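Local coordinates for homoserine kinase (Listeria monocytogenes, PDB 3HUL), which probably phosphorylates L-homoserine with ATP to give O-phospho-L-homoserine, a late step of threonine biosynthesis, at residues P81-L86 against I161-E165; S221-P225 against A247-V251; V7-T11 against G22-T26; A156-P162 against A274-D280. One frame throughout, in Å; residues are numbered along the deposited sequence.

Contact 1 (P81-L86 against I161-E165). With SO4 (sulfate ion), chain C.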
# COMPACT_ATOMS: atom_id res chain seq x y z
N PRO A 81 -3.49 29.05 -15.26
CA PRO A 81 -4.03 29.69 -16.46
C PRO A 81 -5.38 29.10 -16.85
O PRO A 81 -5.54 27.86 -16.83
CB PRO A 81 -2.98 29.37 -17.53
CG PRO A 81 -1.73 29.07 -16.77
CD PRO A 81 -2.21 28.37 -15.54
N PRO A 82 -6.35 29.98 -17.18
CA PRO A 82 -7.69 29.57 -17.57
C PRO A 82 -7.65 28.77 -18.85
O PRO A 82 -6.81 29.04 -19.73
CB PRO A 82 -8.42 30.89 -17.81
CG PRO A 82 -7.60 31.93 -17.18
CD PRO A 82 -6.19 31.45 -17.25
N ALA A 83 -8.58 27.82 -18.95
CA ALA A 83 -8.74 26.96 -20.10
C ALA A 83 -7.40 26.40 -20.65
O ALA A 83 -7.18 26.36 -21.85
CB ALA A 83 -9.55 27.68 -21.20
N ARG A 84 -6.53 25.94 -19.75
CA ARG A 84 -5.25 25.38 -20.19
C ARG A 84 -5.05 23.88 -19.89
O ARG A 84 -3.97 23.34 -20.12
CB ARG A 84 -4.08 26.24 -19.70
CG ARG A 84 -3.08 26.63 -20.83
CD ARG A 84 -3.76 27.57 -21.87
NE ARG A 84 -4.45 28.72 -21.25
CZ ARG A 84 -3.83 29.83 -20.89
NH1 ARG A 84 -2.51 29.94 -21.06
NH2 ARG A 84 -4.50 30.83 -20.31
N GLY A 85 -6.09 23.21 -19.40
CA GLY A 85 -6.04 21.77 -19.10
C GLY A 85 -5.50 21.46 -17.70
O GLY A 85 -5.19 20.30 -17.39
N LEU A 86 -5.37 22.49 -16.88
CA LEU A 86 -4.85 22.37 -15.52
C LEU A 86 -5.90 22.63 -14.42
O LEU A 86 -5.56 22.90 -13.28
CB LEU A 86 -3.61 23.24 -15.31
CG LEU A 86 -2.39 22.86 -16.14
CD1 LEU A 86 -1.37 24.01 -16.15
CD2 LEU A 86 -1.74 21.55 -15.62
N ILE A 161 3.09 25.09 -20.86
CA ILE A 161 1.86 25.85 -20.84
C ILE A 161 1.82 26.86 -22.01
O ILE A 161 2.49 27.90 -21.95
CB ILE A 161 1.72 26.55 -19.49
CG1 ILE A 161 1.67 25.49 -18.38
CG2 ILE A 161 0.49 27.48 -19.49
CD1 ILE A 161 1.86 26.05 -17.03
N PRO A 162 1.05 26.53 -23.08
CA PRO A 162 0.91 27.49 -24.19
C PRO A 162 -0.24 28.45 -23.91
O PRO A 162 -0.86 28.40 -22.83
CB PRO A 162 0.57 26.60 -25.38
CG PRO A 162 -0.25 25.47 -24.76
CD PRO A 162 0.15 25.38 -23.27
N LYS A 163 -0.52 29.31 -24.87
CA LYS A 163 -1.65 30.23 -24.85
C LYS A 163 -2.94 29.43 -24.92
O LYS A 163 -2.93 28.29 -25.40
CB LYS A 163 -1.56 31.16 -26.08
CG LYS A 163 -0.26 32.00 -26.12
CD LYS A 163 -0.31 33.05 -25.03
CE LYS A 163 0.81 34.07 -25.17
NZ LYS A 163 0.71 35.02 -24.03
N ALA A 164 -4.04 30.02 -24.48
CA ALA A 164 -5.36 29.42 -24.68
C ALA A 164 -5.52 29.02 -26.15
O ALA A 164 -4.96 29.67 -27.04
CB ALA A 164 -6.48 30.39 -24.25
N GLU A 165 -6.23 27.92 -26.39
CA GLU A 165 -6.57 27.49 -27.75
C GLU A 165 -7.35 28.60 -28.47
O GLU A 165 -8.22 29.26 -27.88
CB GLU A 165 -7.38 26.20 -27.69
CG GLU A 165 -7.26 25.26 -28.91
CD GLU A 165 -5.88 24.65 -29.09
OE1 GLU A 165 -5.52 24.29 -30.25
OE2 GLU A 165 -5.14 24.54 -28.09
S SO4 C . -9.29 23.70 -17.56
O1 SO4 C . -9.01 22.35 -17.05
O2 SO4 C . -8.93 23.67 -18.97
O3 SO4 C . -10.71 24.07 -17.43
O4 SO4 C . -8.52 24.69 -16.84
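R84 reaches from the 81-86 loop to P162 and A164, on the chain leaving strand 156-161. From CB, R84 CG stands at a chi1 of -129°, away from the staggered positions, and bends at chi2 and chi3 fold the chain back over its own loop. R84 CG crosses I161 at about a right angle, 3.9 Å from I161 CG2, the methyl that P81 CG also touches. R84 CD lies beside the backbone of P162-A164, 3.2 Å from P162 O. At the end the guanidinium divides its work. R84 NE and R84 NH2 both grip P82 O, side-on, with R84 NE 2.8 Å from P82 O and R84 NH2 3.0 Å from P82 O, and these bonds fasten the loop to itself. R84 NH1 turns outward and gives P162 O a bond of 2.9 Å, lying in the carbonyl plane on a lone pair and in the guanidinium plane. The flat group is flanked near its rim on both faces, by A164 N on one and P81 CB on the other, while its edge is bonded at two carbonyls. Deeper in, L86 CD1 packs on I161 CD1 at 3.9 Å, crossing it squarely. On the far side of the loop G85 N donates to sulfate O2 at 2.9 Å, and the N-H groups of G87 and S88 bind the same ion. Such a cluster of backbone N-H groups around an anion, at the start of helix 88-103, is the phosphate-binding, glycine-rich loop of the GHMP kinases; the sulfate probably occupies a site for an ATP phosphate.

Contact 2 (S221-P225 against A247-V251); sequences SQLVP and AGPTV
A chi1 of 60° tucks S221 OG between its backbone N and carbonyl carbon, so that S221 OG meets the P249 ring 3.9 Å from P249 CB. Q222 takes a similar first torsion, 50°, then runs extended beyond CG and lays its amide end against the same ring, with Q222 NE2 3.6 Å from P249 CG. That nitrogen is not idle: it hydrogen-bonds E165 of the neighbouring loop, OE2 being the acceptor. P249, after a cis peptide bond, packs against both side chains of the type I turn. One water joins the turn, through S221 OG and L223 N, to P249 O. The water lies 2.8 Å from S221 OG, accepts from L223 N at 2.7 Å and donates to P249 O at 2.8 Å. L223 closes the inner side: L223 CD1 comes within 3.5 Å of P249 O, and L223 CB rests 3.7 Å from V251 CG2, at the start of strand 251-255. F160 of the neighbouring strand is touched by the same leucine. The chemistry is that of a partly exposed polar edge beside buried leucine-valine packing, with the water supplying the polar link between turn and strand entrance that the side chains do not make directly.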
# COMPACT_ATOMS: atom_id res chain seq x y z
N SER A 221 -4.76 19.42 -30.36
CA SER A 221 -4.54 20.81 -29.97
C SER A 221 -3.07 21.26 -30.19
O SER A 221 -2.25 20.46 -30.65
CB SER A 221 -5.06 21.07 -28.55
OG SER A 221 -4.40 20.26 -27.60
N GLN A 222 -2.77 22.52 -29.89
CA GLN A 222 -1.58 23.23 -30.42
C GLN A 222 -0.21 22.56 -30.23
O GLN A 222 0.65 22.66 -31.10
CB GLN A 222 -1.53 24.69 -29.93
CG GLN A 222 -1.71 24.86 -28.43
CD GLN A 222 -1.97 26.32 -28.00
OE1 GLN A 222 -1.12 27.20 -28.17
NE2 GLN A 222 -3.15 26.56 -27.43
N LEU A 223 -0.03 21.86 -29.12
CA LEU A 223 1.27 21.27 -28.78
C LEU A 223 1.44 19.84 -29.27
O LEU A 223 2.51 19.23 -29.10
CB LEU A 223 1.52 21.37 -27.27
CG LEU A 223 1.77 22.77 -26.70
CD1 LEU A 223 1.93 22.73 -25.20
CD2 LEU A 223 2.98 23.41 -27.36
N VAL A 224 0.39 19.29 -29.86
CA VAL A 224 0.40 17.88 -30.28
C VAL A 224 1.55 17.54 -31.25
O VAL A 224 2.25 16.55 -31.02
CB VAL A 224 -1.00 17.41 -30.80
CG1 VAL A 224 -0.91 16.08 -31.59
CG2 VAL A 224 -2.02 17.30 -29.65
N PRO A 225 1.78 18.33 -32.33
CA PRO A 225 2.85 17.92 -33.27
C PRO A 225 4.28 17.88 -32.68
O PRO A 225 5.19 17.34 -33.32
CB PRO A 225 2.76 18.97 -34.40
CG PRO A 225 2.04 20.11 -33.83
CD PRO A 225 1.08 19.55 -32.81
N ALA A 247 -7.83 17.72 -21.28
CA ALA A 247 -8.17 17.86 -22.69
C ALA A 247 -7.13 18.73 -23.42
O ALA A 247 -7.28 19.03 -24.62
CB ALA A 247 -9.60 18.44 -22.85
N GLY A 248 -6.08 19.13 -22.71
CA GLY A 248 -5.08 20.02 -23.28
C GLY A 248 -5.47 21.47 -23.05
O GLY A 248 -6.43 21.75 -22.32
N PRO A 249 -4.72 22.41 -23.65
CA PRO A 249 -3.57 22.12 -24.49
C PRO A 249 -2.23 21.91 -23.78
O PRO A 249 -1.24 21.55 -24.43
CB PRO A 249 -3.51 23.36 -25.41
CG PRO A 249 -4.15 24.46 -24.63
CD PRO A 249 -4.95 23.86 -23.51
N THR A 250 -2.15 22.12 -22.46
CA THR A 250 -0.83 21.91 -21.84
C THR A 250 -0.40 20.45 -21.92
O THR A 250 -1.25 19.54 -21.96
CB THR A 250 -0.60 22.54 -20.42
OG1 THR A 250 -0.63 21.54 -19.40
CG2 THR A 250 -1.51 23.64 -20.14
N VAL A 251 0.92 20.26 -22.02
CA VAL A 251 1.55 18.95 -22.06
C VAL A 251 2.33 18.84 -20.75
O VAL A 251 3.01 19.80 -20.32
CB VAL A 251 2.50 18.80 -23.27
CG1 VAL A 251 3.28 17.48 -23.22
CG2 VAL A 251 1.72 18.87 -24.60
O HOH W 1 -1.79 21.07 -27.18

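Contact 3 (V7-T11 against G22-T26)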
# COMPACT_ATOMS: atom_id res chain seq x y z
N VAL A 7 -7.11 26.79 -3.44
CA VAL A 7 -7.50 25.56 -4.15
C VAL A 7 -6.46 25.29 -5.22
O VAL A 7 -6.11 26.21 -5.96
CB VAL A 7 -8.88 25.70 -4.86
CG1 VAL A 7 -9.29 24.38 -5.50
CG2 VAL A 7 -9.97 26.23 -3.88
N PRO A 8 -5.96 24.03 -5.29
CA PRO A 8 -4.93 23.71 -6.25
C PRO A 8 -5.42 23.34 -7.68
O PRO A 8 -6.56 22.91 -7.87
CB PRO A 8 -4.23 22.50 -5.62
CG PRO A 8 -5.29 21.79 -4.89
CD PRO A 8 -6.28 22.88 -4.42
N ALA A 9 -4.52 23.54 -8.65
CA ALA A 9 -4.65 23.05 -9.99
C ALA A 9 -4.65 21.52 -9.97
O ALA A 9 -4.14 20.90 -9.03
CB ALA A 9 -3.50 23.55 -10.83
N THR A 10 -5.20 20.93 -11.02
CA THR A 10 -5.30 19.47 -11.15
C THR A 10 -5.18 19.09 -12.61
O THR A 10 -5.60 19.84 -13.50
CB THR A 10 -6.70 18.93 -10.68
OG1 THR A 10 -7.72 19.70 -11.31
CG2 THR A 10 -6.87 19.03 -9.17
N THR A 11 -4.59 17.93 -12.85
CA THR A 11 -4.55 17.37 -14.20
C THR A 11 -5.35 16.09 -14.18
O THR A 11 -5.09 15.20 -13.37
CB THR A 11 -3.11 17.09 -14.70
OG1 THR A 11 -3.18 16.53 -16.01
CG2 THR A 11 -2.34 16.13 -13.80
N GLY A 22 -7.01 11.64 -11.53
CA GLY A 22 -6.53 13.00 -11.56
C GLY A 22 -5.64 13.28 -10.38
O GLY A 22 -5.64 12.53 -9.40
N LEU A 23 -4.93 14.40 -10.46
CA LEU A 23 -3.77 14.65 -9.62
C LEU A 23 -3.67 16.14 -9.37
O LEU A 23 -3.73 16.93 -10.33
CB LEU A 23 -2.50 14.11 -10.34
CG LEU A 23 -1.09 14.22 -9.72
CD1 LEU A 23 -0.98 13.41 -8.42
CD2 LEU A 23 -0.07 13.69 -10.71
N ALA A 24 -3.57 16.53 -8.10
CA ALA A 24 -3.46 17.94 -7.71
C ALA A 24 -2.03 18.40 -7.91
O ALA A 24 -1.11 17.63 -7.70
CB ALA A 24 -3.92 18.17 -6.24
N LEU A 25 -1.87 19.66 -8.29
CA LEU A 25 -0.57 20.24 -8.66
C LEU A 25 -0.31 21.58 -7.94
O LEU A 25 -1.25 22.23 -7.49
CB LEU A 25 -0.51 20.46 -10.17
CG LEU A 25 -0.65 19.23 -11.05
CD1 LEU A 25 -0.57 19.66 -12.51
CD2 LEU A 25 0.46 18.24 -10.72
N THR A 26 0.97 21.97 -7.84
CA THR A 26 1.36 23.16 -7.09
C THR A 26 1.16 24.47 -7.90
O THR A 26 2.11 25.20 -8.15
CB THR A 26 2.84 23.05 -6.60
OG1 THR A 26 3.67 22.66 -7.69
CG2 THR A 26 2.99 21.99 -5.46
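This is the beta hairpin of strands 3-12 and 21-25, part of the large mixed sheet of the GHMP kinase N-terminal domain, and T11 and L23 form a hydrogen-bonded pair in it. T11 N donates to L23 O at 2.8 Å with an angle of 159° at the hydrogen, in the carbonyl plane; the return bond from L23 N to T11 O is weak. Further along, L25 N donates to A9 O at 2.7 Å, arriving 38° above the carbonyl plane. Between them T10 and A24 form the non-hydrogen-bonded pair, where the strands draw closest and T10 CA makes a bent CA-H...O contact with L23 O at 3.1 Å. On one face the T11 and L23 side chains run alongside each other, T11 CG2 4.0 Å from L23 CB, and L25 CD1 reaches the same methyl. OG1 of T11, anti to the backbone N (chi1 179°), is hydrogen-bonded to S245. On the T10 and A24 face, P8 CG touches A24 CB at 4.1 Å, and T10 OG1 is hydrogen-bonded to N126. Helices 88-103 and 127-132 cover the T10 side, strand 251-255 meets T11 and L23, and strand 135-141 lies beyond the second strand.

Contact 4 (A156-P162 against A274-D280); sequences ALIAFIP and ADVLLLD
The edge of the four-stranded antiparallel sheet of the C-terminal domain is formed here, strand 275-280 lying outermost within the chain against 156-161. Backbone bonds come first. L157 pairs with L279, A159 with L277 and I161 with D275, each hydrogen-bonded in both directions; L279 N to L157 O is nearly straight, 2.8 Å at 177°. The last pair is less regular, since D275 N approaches I161 O 42° above the carbonyl plane. CA-H contacts fill the pairs between, V276 CA standing 3.3 Å from A159 O. Apolar contacts then follow on two faces. On the one carrying L157, A159, I161, L277 and L279, A159 CB meets L279 CD1 at 3.7 Å and I161 CD1 meets L277 CD2 at 3.8 Å; L25 of strand 21-25 packs against L157 and L279. Part of the opposite face, at A156, I158 and L278, is covered by helix 260-268, L267 touching I158. There too V276 CG2 approaches F160 CE1 at 4.0 Å, the two side chains pointing the same way, and A274 CB sits at the edge of the ring. V276, with CG1 anti to the backbone N (chi1 -176°), presses V276 CG1 to 3.5 Å from I158 CG2, a tighter carbon pair than usual.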
# COMPACT_ATOMS: atom_id res chain seq x y z
N ALA A 156 8.16 14.65 -10.19
CA ALA A 156 7.95 16.04 -10.52
C ALA A 156 7.32 16.19 -11.91
O ALA A 156 7.35 15.27 -12.72
CB ALA A 156 9.24 16.83 -10.41
N LEU A 157 6.71 17.32 -12.17
CA LEU A 157 6.10 17.52 -13.48
C LEU A 157 6.66 18.75 -14.20
O LEU A 157 6.85 19.81 -13.60
CB LEU A 157 4.59 17.62 -13.36
CG LEU A 157 3.87 16.33 -12.93
CD1 LEU A 157 3.78 16.27 -11.39
CD2 LEU A 157 2.51 16.31 -13.56
N ILE A 158 6.93 18.60 -15.48
CA ILE A 158 7.30 19.75 -16.29
C ILE A 158 6.14 20.05 -17.22
O ILE A 158 5.76 19.24 -18.05
CB ILE A 158 8.61 19.52 -17.08
CG1 ILE A 158 9.82 19.61 -16.15
CG2 ILE A 158 8.74 20.55 -18.17
CD1 ILE A 158 10.21 18.29 -15.52
N ALA A 159 5.58 21.25 -17.06
CA ALA A 159 4.41 21.65 -17.81
C ALA A 159 4.80 22.59 -18.95
O ALA A 159 5.43 23.63 -18.73
CB ALA A 159 3.43 22.36 -16.88
N PHE A 160 4.42 22.21 -20.17
CA PHE A 160 4.46 23.15 -21.28
C PHE A 160 3.12 23.85 -21.32
O PHE A 160 2.12 23.27 -21.76
CB PHE A 160 4.63 22.43 -22.60
CG PHE A 160 6.01 21.91 -22.84
CD1 PHE A 160 6.88 22.61 -23.66
CD2 PHE A 160 6.42 20.68 -22.30
CE1 PHE A 160 8.15 22.11 -23.93
CE2 PHE A 160 7.68 20.18 -22.56
CZ PHE A 160 8.55 20.90 -23.37
N ILE A 161 3.09 25.09 -20.86
CA ILE A 161 1.86 25.85 -20.84
C ILE A 161 1.82 26.86 -22.01
O ILE A 161 2.49 27.90 -21.95
CB ILE A 161 1.72 26.55 -19.49
CG1 ILE A 161 1.67 25.49 -18.38
CG2 ILE A 161 0.49 27.48 -19.49
CD1 ILE A 161 1.86 26.05 -17.03
N PRO A 162 1.05 26.53 -23.08
CA PRO A 162 0.91 27.49 -24.19
C PRO A 162 -0.24 28.45 -23.91
O PRO A 162 -0.86 28.40 -22.83
CB PRO A 162 0.57 26.60 -25.38
CG PRO A 162 -0.25 25.47 -24.76
CD PRO A 162 0.15 25.38 -23.27
N ALA A 274 5.72 28.10 -25.57
CA ALA A 274 5.03 27.81 -24.32
C ALA A 274 5.97 28.07 -23.17
O ALA A 274 7.17 27.89 -23.31
CB ALA A 274 4.57 26.34 -24.29
N ASP A 275 5.42 28.49 -22.03
CA ASP A 275 6.21 28.58 -20.83
C ASP A 275 6.46 27.16 -20.32
O ASP A 275 5.57 26.29 -20.38
CB ASP A 275 5.47 29.42 -19.79
CG ASP A 275 5.29 30.88 -20.23
OD1 ASP A 275 6.24 31.46 -20.81
OD2 ASP A 275 4.20 31.45 -19.99
N VAL A 276 7.69 26.90 -19.89
CA VAL A 276 8.05 25.63 -19.32
C VAL A 276 8.17 25.80 -17.81
O VAL A 276 9.08 26.49 -17.33
CB VAL A 276 9.34 25.11 -19.88
CG1 VAL A 276 9.62 23.72 -19.32
CG2 VAL A 276 9.25 25.07 -21.44
N LEU A 277 7.23 25.19 -17.08
CA LEU A 277 7.11 25.39 -15.65
C LEU A 277 7.35 24.10 -14.88
O LEU A 277 7.04 23.03 -15.36
CB LEU A 277 5.73 25.96 -15.29
CG LEU A 277 5.62 27.47 -15.06
CD1 LEU A 277 6.01 28.31 -16.28
CD2 LEU A 277 4.18 27.83 -14.61
N LEU A 278 7.91 24.22 -13.69
CA LEU A 278 8.15 23.07 -12.84
C LEU A 278 7.05 22.99 -11.79
O LEU A 278 6.80 23.94 -11.04
CB LEU A 278 9.55 23.13 -12.21
CG LEU A 278 10.14 21.97 -11.40
CD1 LEU A 278 9.90 20.61 -12.02
CD2 LEU A 278 11.64 22.18 -11.23
N LEU A 279 6.35 21.87 -11.77
CA LEU A 279 5.27 21.68 -10.80
C LEU A 279 5.55 20.46 -9.95
O LEU A 279 6.19 19.54 -10.41
CB LEU A 279 3.95 21.50 -11.52
CG LEU A 279 3.65 22.40 -12.72
CD1 LEU A 279 2.40 21.92 -13.39
CD2 LEU A 279 3.52 23.88 -12.33
N ASP A 280 5.06 20.46 -8.71
CA ASP A 280 5.07 19.28 -7.89
C ASP A 280 3.64 18.75 -7.69
O ASP A 280 2.66 19.46 -7.94
CB ASP A 280 5.74 19.57 -6.55
CG ASP A 280 7.26 19.77 -6.67
OD1 ASP A 280 7.96 18.87 -7.16
OD2 ASP A 280 7.74 20.83 -6.27

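In the fold
Contact 1 touches contacts 2 and 3 and shares I161 and P162 with contact 4. Its phosphate loop carries the sulfate, while R84 O bonds T250 N of contact 2 at 3.2 Å, and the centres of contacts 1 and 2 are about 9 Å apart. Contact 3 meets the same loop from the N-terminal sheet, where L86 O accepts from T10 N at 3.0 Å. The end of strand 156-161, in contact 4, leads into the segment whose P162 O is offered to R84. Contact 2 is joined to contact 4 through V251 O and F160 N, 2.8 Å apart. Contacts 3 and 4 link the two domain sheets, with T26 OG1 2.8 Å from D280 N. Contacts 2 and 3 do not touch, their nearest atoms being about 7 Å apart.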